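Local coordinates for protein aerobactin synthase IucC (Klebsiella pneumoniae, PDB 6CN7) that probably catalyses the last step of aerobactin assembly, the ATP-dependent coupling of a second N-acetyl-N-hydroxylysine to the citryl intermediate of this siderophore, at residues L123-A128 with I388-L393; G318-G323 with C358-P363; P363-I368 with P437-L442. The protein carries 5 engineered substitutions. One frame throughout, in Å; residues are numbered along the deposited sequence.

Contact 1: residues L123-A128 with I388-L393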
# COMPACT_ATOMS: atom_id res chain seq x y z
N LEU A 123 29.16 -1.20 -21.55
CA LEU A 123 28.56 -1.40 -20.23
C LEU A 123 29.51 -0.99 -19.11
O LEU A 123 29.08 -0.45 -18.08
CB LEU A 123 28.11 -2.85 -20.06
CG LEU A 123 26.84 -3.20 -20.85
CD1 LEU A 123 26.60 -4.69 -20.84
CD2 LEU A 123 25.62 -2.46 -20.30
N ILE A 124 30.82 -1.24 -19.27
CA ILE A 124 31.77 -0.88 -18.23
C ILE A 124 32.09 0.61 -18.22
O ILE A 124 32.74 1.09 -17.28
CB ILE A 124 33.08 -1.68 -18.35
CG1 ILE A 124 33.73 -1.45 -19.72
CG2 ILE A 124 32.80 -3.16 -18.13
CD1 ILE A 124 35.11 -2.07 -19.85
N ASP A 125 31.66 1.36 -19.22
CA ASP A 125 31.87 2.80 -19.27
C ASP A 125 30.69 3.60 -18.72
O ASP A 125 30.75 4.84 -18.72
CB ASP A 125 32.16 3.25 -20.70
CG ASP A 125 33.59 2.98 -21.11
OD1 ASP A 125 34.40 2.64 -20.22
OD2 ASP A 125 33.90 3.10 -22.31
N LEU A 126 29.63 2.95 -18.27
CA LEU A 126 28.52 3.67 -17.67
C LEU A 126 28.94 4.31 -16.36
O LEU A 126 29.94 3.94 -15.74
CB LEU A 126 27.33 2.74 -17.41
CG LEU A 126 26.42 2.39 -18.59
CD1 LEU A 126 27.17 1.56 -19.54
CD2 LEU A 126 25.21 1.62 -18.11
N ASP A 127 28.16 5.30 -15.93
CA ASP A 127 28.27 5.80 -14.57
C ASP A 127 28.17 4.63 -13.59
O ASP A 127 27.33 3.74 -13.75
CB ASP A 127 27.18 6.83 -14.29
CG ASP A 127 27.20 7.34 -12.86
OD1 ASP A 127 28.13 8.10 -12.52
OD2 ASP A 127 26.30 6.96 -12.09
N ALA A 128 29.05 4.64 -12.59
CA ALA A 128 29.09 3.53 -11.64
C ALA A 128 27.72 3.22 -11.07
O ALA A 128 27.35 2.05 -10.92
CB ALA A 128 30.08 3.84 -10.52
N ILE A 388 39.69 -6.89 -18.84
CA ILE A 388 41.00 -7.47 -19.11
C ILE A 388 41.63 -6.82 -20.33
O ILE A 388 42.83 -6.49 -20.33
CB ILE A 388 40.87 -8.99 -19.28
CG1 ILE A 388 40.58 -9.64 -17.93
CG2 ILE A 388 42.13 -9.59 -19.91
CD1 ILE A 388 40.22 -11.11 -18.00
N ASP A 389 40.85 -6.61 -21.39
CA ASP A 389 41.39 -5.99 -22.60
C ASP A 389 41.93 -4.60 -22.30
O ASP A 389 42.99 -4.22 -22.81
CB ASP A 389 40.32 -5.93 -23.68
CG ASP A 389 39.84 -7.31 -24.10
OD1 ASP A 389 40.57 -8.29 -23.87
OD2 ASP A 389 38.73 -7.40 -24.67
N ARG A 390 41.22 -3.83 -21.47
CA ARG A 390 41.66 -2.47 -21.17
C ARG A 390 42.84 -2.44 -20.21
O ARG A 390 43.56 -1.43 -20.17
CB ARG A 390 40.50 -1.67 -20.58
CG ARG A 390 39.45 -1.33 -21.59
CD ARG A 390 38.58 -0.19 -21.11
NE ARG A 390 37.49 0.06 -22.04
CZ ARG A 390 36.52 0.93 -21.83
NH1 ARG A 390 36.49 1.64 -20.71
NH2 ARG A 390 35.56 1.09 -22.73
N SER A 391 43.05 -3.50 -19.42
CA SER A 391 44.17 -3.51 -18.49
C SER A 391 45.50 -3.68 -19.22
O SER A 391 46.54 -3.23 -18.72
CB SER A 391 43.99 -4.62 -17.47
OG SER A 391 44.12 -5.90 -18.07
N GLY A 392 45.49 -4.30 -20.40
CA GLY A 392 46.71 -4.68 -21.06
C GLY A 392 47.39 -5.89 -20.46
O GLY A 392 48.46 -6.28 -20.94
N LEU A 393 46.80 -6.50 -19.43
CA LEU A 393 47.36 -7.68 -18.79
C LEU A 393 46.81 -8.94 -19.44
O LEU A 393 45.71 -8.94 -20.00
CB LEU A 393 47.01 -7.69 -17.30
CG LEU A 393 47.43 -6.46 -16.49
CD1 LEU A 393 46.83 -6.52 -15.10
CD2 LEU A 393 48.94 -6.36 -16.42
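Arg390 meets Asp125 through a two-pronged salt bridge, NH1 facing OD1 and NH2 facing OD2, while Ile124 packs over one face of the same guanidinium. Arg390 NH2 donates to Asp125 OD2 over 2.6 Å, nearly straight at the hydrogen (166°), with OD2 close to the guanidinium plane. Seen from the carboxylate the fit is less regular, because the donor approaches OD2 from above the carboxylate plane and the two flat groups are turned 42° against each other. The second bond, Arg390 NH1 to Asp125 OD1, is modelled at 2.4 Å, a doubtful length, although the pairing itself is clear. Ile124 CD1 sits over the centre of the guanidinium, 3.9 Å from Arg390 CZ. Asp125 thus takes the edge of the group and Ile124 a face, and together they restrict how the guanidinium can turn.

The Arg390 chain runs extended from CG to NE, which lets it span a backbone separation of 10.4 Å between Ile124 CA and Arg390 CA. Ile124 CG1 is tucked between its own backbone N and carbonyl carbon (chi1 59°), and the chain continues extended to CD1 at the arginine. A MES molecule, probably from the crystallisation liquor, lies about 4 Å from the Arg390 side chain.

Behind Arg390 the chain turns out of helix 383-391: Ser391 OG donates to Ile388 O and accepts from Leu393 N, forming an ST turn, and Gly392 leaves the helix with positive phi. Ile124 also packs on Leu383, Ala386 and Tyr387, so the bridge lies at the exposed margin of an apolar seam between helices 120-124 and 383-391. Beyond it, Ile388 and Ser391 rest on Trp398 of helix 395-417, and Ser391 and Leu393 on Val436 of strand 436-442.

Contact 2: residues G318-G323 with C358-P363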
# COMPACT_ATOMS: atom_id res chain seq x y z
N GLY A 318 45.38 -3.14 0.55
CA GLY A 318 44.60 -1.97 0.20
C GLY A 318 43.16 -2.00 0.66
O GLY A 318 42.45 -1.01 0.44
N ALA A 319 42.72 -3.08 1.29
CA ALA A 319 41.31 -3.22 1.66
C ALA A 319 40.84 -2.04 2.50
O ALA A 319 41.55 -1.57 3.39
CB ALA A 319 41.10 -4.53 2.43
N VAL A 320 39.64 -1.57 2.20
CA VAL A 320 39.05 -0.41 2.86
C VAL A 320 37.80 -0.85 3.60
O VAL A 320 37.02 -1.67 3.10
CB VAL A 320 38.71 0.71 1.85
CG1 VAL A 320 38.00 1.87 2.54
CG2 VAL A 320 39.97 1.19 1.15
N ILE A 321 37.61 -0.30 4.80
CA ILE A 321 36.42 -0.54 5.61
C ILE A 321 35.57 0.73 5.57
O ILE A 321 35.93 1.74 6.18
CB ILE A 321 36.80 -0.91 7.05
CG1 ILE A 321 37.55 -2.24 7.09
CG2 ILE A 321 35.56 -0.97 7.94
CD1 ILE A 321 36.74 -3.45 6.65
N LEU A 322 34.45 0.67 4.86
CA LEU A 322 33.51 1.78 4.85
C LEU A 322 32.71 1.78 6.15
O LEU A 322 32.13 0.76 6.53
CB LEU A 322 32.58 1.67 3.64
CG LEU A 322 33.28 1.78 2.28
CD1 LEU A 322 32.31 1.50 1.15
CD2 LEU A 322 33.92 3.14 2.10
N GLY A 323 32.70 2.92 6.83
CA GLY A 323 32.16 3.01 8.17
C GLY A 323 30.72 3.49 8.22
O GLY A 323 30.16 3.99 7.25
N CYS A 358 33.27 7.05 -2.67
CA CYS A 358 33.95 8.22 -3.22
C CYS A 358 34.81 8.93 -2.18
O CYS A 358 35.73 9.67 -2.55
CB CYS A 358 32.93 9.20 -3.80
SG CYS A 358 32.17 10.29 -2.57
N ARG A 359 34.54 8.73 -0.89
CA ARG A 359 35.39 9.31 0.15
C ARG A 359 36.82 8.80 0.04
O ARG A 359 37.77 9.56 0.22
CB ARG A 359 34.81 9.00 1.53
CG ARG A 359 34.03 10.16 2.15
CD ARG A 359 32.90 9.68 3.05
NE ARG A 359 33.18 9.91 4.47
CZ ARG A 359 32.78 10.98 5.15
NH1 ARG A 359 32.08 11.94 4.55
NH2 ARG A 359 33.08 11.10 6.44
N TRP A 360 36.99 7.51 -0.26
CA TRP A 360 38.30 6.87 -0.25
C TRP A 360 38.88 6.67 -1.64
O TRP A 360 40.01 6.17 -1.75
CB TRP A 360 38.21 5.52 0.47
CG TRP A 360 37.97 5.65 1.94
CD1 TRP A 360 36.77 5.68 2.58
CD2 TRP A 360 38.97 5.77 2.97
NE1 TRP A 360 36.95 5.81 3.94
CE2 TRP A 360 38.29 5.87 4.20
CE3 TRP A 360 40.37 5.81 2.96
CZ2 TRP A 360 38.97 6.00 5.41
CZ3 TRP A 360 41.03 5.94 4.16
CH2 TRP A 360 40.33 6.04 5.37
N LEU A 361 38.17 7.03 -2.70
CA LEU A 361 38.60 6.74 -4.06
C LEU A 361 39.52 7.83 -4.60
O LEU A 361 39.37 9.01 -4.29
CB LEU A 361 37.40 6.59 -4.99
CG LEU A 361 36.48 5.39 -4.75
CD1 LEU A 361 35.29 5.46 -5.68
CD2 LEU A 361 37.23 4.08 -4.92
N LYS A 362 40.48 7.41 -5.42
CA LYS A 362 41.35 8.33 -6.13
C LYS A 362 40.60 8.92 -7.33
O LYS A 362 39.55 8.41 -7.73
CB LYS A 362 42.62 7.61 -6.57
CG LYS A 362 43.56 7.31 -5.41
CD LYS A 362 44.86 6.67 -5.89
CE LYS A 362 45.32 5.57 -4.94
NZ LYS A 362 45.23 5.98 -3.51
N PRO A 363 41.12 9.99 -7.92
CA PRO A 363 40.36 10.67 -8.98
C PRO A 363 39.96 9.76 -10.13
O PRO A 363 38.81 9.81 -10.59
CB PRO A 363 41.31 11.79 -9.43
CG PRO A 363 42.20 12.03 -8.26
CD PRO A 363 42.39 10.68 -7.63
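Val320 lays its CG1 methyl over one face of the Trp360 indole, while Leu322 reaches the same ring obliquely with CD2. The valine methyl makes a CH-pi contact with the pyrrole part of the ring system: CG1 is 3.9 Å from the centroid of the five-membered ring of Trp360 and 14° off the ring normal, displaced from the middle of the whole indole. Its nearest ring atom is Trp360 CG, 3.8 Å from Val320 CG1. With CG1 trans to the valine N (chi1 176°), this branch is the one presented to the tryptophan. Leu322 and Trp360 run past each other in opposite directions, Leu322 CD2 coming within 3.8 Å of Trp360 CD1.

No hydrogen bond joins the two segments directly. The indole NE1 instead binds the carboxylate of Glu355, whose other oxygen accepts from Gly323 N; one acidic side chain therefore ties both the tryptophan ring and the end of segment 318-323. Val320 and Leu322 form backbone bonds with strand 436-442. The contact is thus apolar packing of a loop tryptophan on the short edge strand 320-321 and the residue that follows it, in a mixed four-stranded sheet within the IucA/IucC family region.

Contact 3: residues P363-I368 with P437-L442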
# COMPACT_ATOMS: atom_id res chain seq x y z
N PRO A 363 41.12 9.99 -7.92
CA PRO A 363 40.36 10.67 -8.98
C PRO A 363 39.96 9.76 -10.13
O PRO A 363 38.81 9.81 -10.59
CB PRO A 363 41.31 11.79 -9.43
CG PRO A 363 42.20 12.03 -8.26
CD PRO A 363 42.39 10.68 -7.63
N ASP A 364 40.88 8.93 -10.62
CA ASP A 364 40.61 8.06 -11.76
C ASP A 364 39.95 6.74 -11.38
O ASP A 364 39.62 5.96 -12.28
CB ASP A 364 41.91 7.79 -12.52
N GLU A 365 39.76 6.47 -10.10
CA GLU A 365 39.20 5.20 -9.66
C GLU A 365 37.69 5.19 -9.82
O GLU A 365 37.02 6.22 -9.68
CB GLU A 365 39.57 4.93 -8.20
CG GLU A 365 40.97 4.37 -8.01
CD GLU A 365 41.30 4.14 -6.55
OE1 GLU A 365 40.58 4.67 -5.68
OE2 GLU A 365 42.28 3.42 -6.27
N SER A 366 37.15 4.01 -10.11
CA SER A 366 35.71 3.84 -10.23
C SER A 366 35.26 2.59 -9.48
O SER A 366 35.92 1.55 -9.56
CB SER A 366 35.29 3.72 -11.70
OG SER A 366 33.88 3.56 -11.80
N PRO A 367 34.14 2.67 -8.76
CA PRO A 367 33.65 1.49 -8.04
C PRO A 367 32.75 0.62 -8.90
O PRO A 367 31.97 1.10 -9.72
CB PRO A 367 32.86 2.11 -6.88
CG PRO A 367 32.29 3.35 -7.49
CD PRO A 367 33.32 3.86 -8.47
N ILE A 368 32.87 -0.69 -8.69
CA ILE A 368 31.92 -1.66 -9.24
C ILE A 368 31.67 -2.72 -8.17
O ILE A 368 32.53 -2.99 -7.33
CB ILE A 368 32.43 -2.33 -10.54
CG1 ILE A 368 33.66 -3.20 -10.27
CG2 ILE A 368 32.74 -1.27 -11.59
CD1 ILE A 368 34.06 -4.09 -11.43
N PRO A 437 41.64 -4.11 -10.94
CA PRO A 437 41.14 -3.88 -9.57
C PRO A 437 42.25 -3.37 -8.67
O PRO A 437 43.25 -4.06 -8.45
CB PRO A 437 40.65 -5.27 -9.14
CG PRO A 437 41.33 -6.23 -10.03
CD PRO A 437 41.57 -5.53 -11.33
N GLN A 438 42.07 -2.16 -8.15
CA GLN A 438 43.08 -1.53 -7.30
C GLN A 438 43.04 -2.10 -5.89
O GLN A 438 44.08 -2.49 -5.33
CB GLN A 438 42.86 -0.02 -7.25
CG GLN A 438 42.78 0.65 -8.61
CD GLN A 438 44.13 0.82 -9.26
OE1 GLN A 438 45.05 1.37 -8.67
NE2 GLN A 438 44.26 0.34 -10.49
N ARG A 439 41.85 -2.15 -5.29
CA ARG A 439 41.68 -2.64 -3.93
C ARG A 439 40.20 -2.91 -3.72
O ARG A 439 39.35 -2.56 -4.55
CB ARG A 439 42.22 -1.64 -2.91
CG ARG A 439 41.65 -0.23 -3.04
CD ARG A 439 42.51 0.73 -2.24
NE ARG A 439 41.92 2.07 -2.12
CZ ARG A 439 42.11 3.05 -3.00
NH1 ARG A 439 42.86 2.86 -4.07
NH2 ARG A 439 41.54 4.23 -2.80
N VAL A 440 39.89 -3.56 -2.60
CA VAL A 440 38.52 -3.94 -2.28
C VAL A 440 37.98 -2.99 -1.23
O VAL A 440 38.71 -2.47 -0.38
CB VAL A 440 38.43 -5.40 -1.80
CG1 VAL A 440 39.06 -5.57 -0.41
CG2 VAL A 440 37.00 -5.88 -1.81
N LEU A 441 36.67 -2.73 -1.30
CA LEU A 441 35.96 -1.92 -0.32
C LEU A 441 34.85 -2.76 0.29
O LEU A 441 34.01 -3.30 -0.43
CB LEU A 441 35.38 -0.66 -0.96
CG LEU A 441 36.33 0.51 -1.26
CD1 LEU A 441 37.29 0.17 -2.38
CD2 LEU A 441 35.54 1.75 -1.59
N LEU A 442 34.87 -2.88 1.62
CA LEU A 442 33.88 -3.65 2.35
C LEU A 442 32.98 -2.70 3.14
O LEU A 442 33.45 -1.69 3.66
CB LEU A 442 34.56 -4.64 3.30
CG LEU A 442 35.66 -5.48 2.65
CD1 LEU A 442 36.42 -6.27 3.70
CD2 LEU A 442 35.08 -6.41 1.59
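Glu365 and Arg439 form a salt bridge, with Glu365 OE2 set against Arg439 NH1 and the side chains crossing at about a right angle. The modelled separation of Glu365 OE2 and Arg439 NH1, 2.3 Å, is too short to be trusted, and the bond is strongly bent, so its detailed geometry is doubtful; the pairing of charges is not. The carboxylate and guanidinium planes are 44° apart, and the meeting is oblique rather than a flat, coplanar one. The second carboxylate oxygen is near as well, Glu365 OE1 lying 3.1 Å from Arg439 NH2.

The two chains arrive by different conformations. Glu365 has CG opposite its carbonyl carbon and stays stretched beyond it (chi2 179°), which carries the carboxylate out to Arg439. Arg439 starts with CG wedged between the backbone N and the carbonyl carbon (chi1 54°) and then runs extended to NE; although its CB does not point at the other segment, its guanidinium arrives there. Gln438 bends at chi2, and its aliphatic part flanks the acid: Gln438 CB is 3.6 Å from Glu365 OE2, and Gln438 CG is 4.2 Å from Glu365 CG.

Both charged groups have further partners in the loop before segment 363-368. Glu365 OE1 accepts from Lys362 N, and Arg439 NH2 makes a weak hydrogen bond to Trp360 O. The carboxylate of buried Glu365 thus has both an arginine and a main-chain N-H around it.

Strands 366-369 and 436-442 are not direct neighbours. Strand 428-433 lies between them and runs antiparallel to both, bonding through its backbone to Ser366, Ile368, Gln438 and Arg439. The bridge is therefore a side-chain link from the residue leading to edge strand 366-369 across to inner strand 436-442 of a mixed sheet.

Contacts 2 and 3 share Pro363 and gather on one mixed sheet, their centres about 7 Å apart: strand 320-321 pairs in parallel with strand 436-442, with Leu322 N to Leu442 O at 2.8 Å. Contact 1 lies further out, near helices 120-124 and 383-391, but reaches the same sheet region where Ala128 packs on Ser366 and Pro367. Chemistry follows place. Contact 2, the buried one, is purely apolar across its segments; contact 3, partly buried, sets an ion pair among main-chain partners; contact 1, at the surface, pairs charges and adds an isoleucine over one face of the guanidinium. In sequence, contact 2 is nested within the loop that contact 1 closes, whereas contacts 1 and 3 interleave.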